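Local coordinates for Serine/threonine-protein kinase PknI (Mycobacterium tuberculosis, PDB 5XLM) that is a membrane-anchored serine/threonine protein kinase that slows mycobacterial growth within the infected host, and whose extracellular sensor domain probably works through dimerization, at residues A[78-84]-A[182-187]. Numbering follows the deposited sequence.
Sequences LAAATML and VTVPDP
The ring of Pro187 lies over the face of strand 77-83, overlapping Leu78 and Ala80, which with Thr82 point from this strand toward the C-terminal segment. Its CB meets CB of Leu78 at 3.9 Å, its CG rests 3.7 Å from the carbonyl O of Leu78, and its CD turns to the methyl of Ala80. That methyl also reaches the backbone: CB of Ala80 stands 3.2 Å from O of Pro185, a close approach for a carbon and an oxygen. Farther along, Val184 puts both methyls against Thr82: CG2 of Val184 lies 3.8 Å from CG2 of Thr82, with CG1 of Val184 nearly as close, the two side chains running at a slant to each other. With CG1 of Val184 anti to its own backbone N (chi1 -166°), this branch also comes within 3.6 Å of O of Ala80. Thr82 turns its methyl, CG2, to the valine, while OG1 is swung anti to the backbone N (chi1 178°). At the far end CD2 of Leu84 and CG2 of Val182 meet loosely, 4.3 Å apart.

The case illustrates how an irregular tail can follow a sheet by van der Waals packing of side chains on side chains and on backbone oxygens: the segments run nearly antiparallel, 159° apart, yet no hydrogen bond joins them. The backbone of strand 77-83 is instead paired within the antiparallel sheet of the sensor domain, with strand 62-72 along one edge and strand 100-105 along the other. Residues 182-187, in the loop after strand 165-174, lie over part of one face of this sheet, where Val184 also touches Arg69 and Pro187 touches Ser71 of strand 62-72.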
loop_
_atom_site.group_PDB
_atom_site.type_symbol
_atom_site.label_atom_id
_atom_site.label_comp_id
_atom_site.label_asym_id
_atom_site.label_seq_id
_atom_site.Cartn_x
_atom_site.Cartn_y
_atom_site.Cartn_z
ATOM N N LEU A 78 5.774 3.156 -12.156
ATOM C CA LEU A 78 5.616 3.719 -10.825
ATOM C C LEU A 78 4.154 4.050 -10.574
ATOM O O LEU A 78 3.414 4.408 -11.495
ATOM C CB LEU A 78 6.462 4.982 -10.647
ATOM C CG LEU A 78 7.970 4.844 -10.827
ATOM C CD1 LEU A 78 8.631 6.204 -10.688
ATOM C CD2 LEU A 78 8.539 3.865 -9.820
ATOM N N ALA A 79 3.746 3.940 -9.314
ATOM C CA ALA A 79 2.385 4.245 -8.905
ATOM C C ALA A 79 2.433 5.154 -7.690
ATOM O O ALA A 79 3.184 4.894 -6.744
ATOM C CB ALA A 79 1.602 2.967 -8.586
ATOM N N ALA A 80 1.643 6.219 -7.724
ATOM C CA ALA A 80 1.497 7.133 -6.605
ATOM C C ALA A 80 0.082 7.029 -6.061
ATOM O O ALA A 80 -0.879 6.919 -6.827
ATOM C CB ALA A 80 1.795 8.571 -7.027
ATOM N N ALA A 81 -0.044 7.054 -4.740
ATOM C CA ALA A 81 -1.336 6.899 -4.090
ATOM C C ALA A 81 -1.520 7.989 -3.046
ATOM O O ALA A 81 -0.680 8.146 -2.153
ATOM C CB ALA A 81 -1.465 5.518 -3.440
ATOM N N THR A 82 -2.615 8.739 -3.161
ATOM C CA THR A 82 -2.978 9.739 -2.171
ATOM C C THR A 82 -4.185 9.242 -1.389
ATOM O O THR A 82 -5.110 8.661 -1.963
ATOM C CB THR A 82 -3.257 11.102 -2.815
ATOM O OG1 THR A 82 -3.664 12.035 -1.799
ATOM C CG2 THR A 82 -4.340 10.998 -3.883
ATOM N N MET A 83 -4.160 9.455 -0.077
ATOM C CA MET A 83 -5.180 8.889 0.794
ATOM C C MET A 83 -6.483 9.669 0.690
ATOM O O MET A 83 -6.491 10.903 0.666
ATOM C CB MET A 83 -4.695 8.878 2.241
ATOM C CG MET A 83 -5.514 7.996 3.162
ATOM S SD MET A 83 -4.796 7.903 4.814
ATOM C CE MET A 83 -5.860 6.694 5.594
ATOM N N LEU A 84 -7.587 8.935 0.624
ATOM C CA LEU A 84 -8.919 9.514 0.602
ATOM C C LEU A 84 -9.522 9.469 2.001
ATOM O O LEU A 84 -9.028 8.782 2.900
ATOM C CB LEU A 84 -9.804 8.771 -0.403
ATOM C CG LEU A 84 -9.266 8.680 -1.835
ATOM C CD1 LEU A 84 -10.173 7.801 -2.678
ATOM C CD2 LEU A 84 -9.121 10.063 -2.459
ATOM N N VAL A 182 -10.237 14.924 -6.658
ATOM C CA VAL A 182 -8.907 14.835 -6.065
ATOM C C VAL A 182 -7.846 14.920 -7.154
ATOM O O VAL A 182 -8.067 14.534 -8.307
ATOM C CB VAL A 182 -8.763 13.543 -5.231
ATOM C CG1 VAL A 182 -8.581 12.326 -6.134
ATOM C CG2 VAL A 182 -7.612 13.665 -4.240
ATOM N N THR A 183 -6.682 15.453 -6.786
ATOM C CA THR A 183 -5.521 15.517 -7.669
ATOM C C THR A 183 -4.466 14.564 -7.122
ATOM O O THR A 183 -3.898 14.806 -6.051
ATOM C CB THR A 183 -4.970 16.940 -7.771
ATOM O OG1 THR A 183 -4.315 17.295 -6.546
ATOM C CG2 THR A 183 -6.090 17.935 -8.044
ATOM N N VAL A 184 -4.211 13.480 -7.848
ATOM C CA VAL A 184 -3.164 12.540 -7.460
ATOM C C VAL A 184 -1.854 13.032 -8.063
ATOM O O VAL A 184 -1.804 13.323 -9.267
ATOM C CB VAL A 184 -3.489 11.109 -7.914
ATOM C CG1 VAL A 184 -2.573 10.108 -7.219
ATOM C CG2 VAL A 184 -4.948 10.782 -7.651
ATOM N N PRO A 185 -0.785 13.162 -7.278
ATOM C CA PRO A 185 0.492 13.632 -7.839
ATOM C C PRO A 185 1.064 12.606 -8.807
ATOM O O PRO A 185 1.283 11.449 -8.444
ATOM C CB PRO A 185 1.381 13.805 -6.602
ATOM C CG PRO A 185 0.785 12.893 -5.580
ATOM C CD PRO A 185 -0.696 12.915 -5.829
ATOM N N ASP A 186 1.290 13.034 -10.044
ATOM C CA ASP A 186 1.855 12.161 -11.064
ATOM C C ASP A 186 3.232 11.687 -10.618
ATOM O O ASP A 186 4.110 12.524 -10.358
ATOM C CB ASP A 186 1.943 12.893 -12.402
ATOM C CG ASP A 186 2.171 11.954 -13.578
ATOM O OD1 ASP A 186 3.046 11.068 -13.489
ATOM O OD2 ASP A 186 1.468 12.104 -14.600
ATOM N N PRO A 187 3.464 10.377 -10.501
ATOM C CA PRO A 187 4.789 9.909 -10.065
ATOM C C PRO A 187 5.895 10.276 -11.029
ATOM O O PRO A 187 7.057 10.342 -10.614
ATOM C CB PRO A 187 4.613 8.388 -9.962
ATOM C CG PRO A 187 3.464 8.079 -10.883
ATOM C CD PRO A 187 2.547 9.265 -10.806
#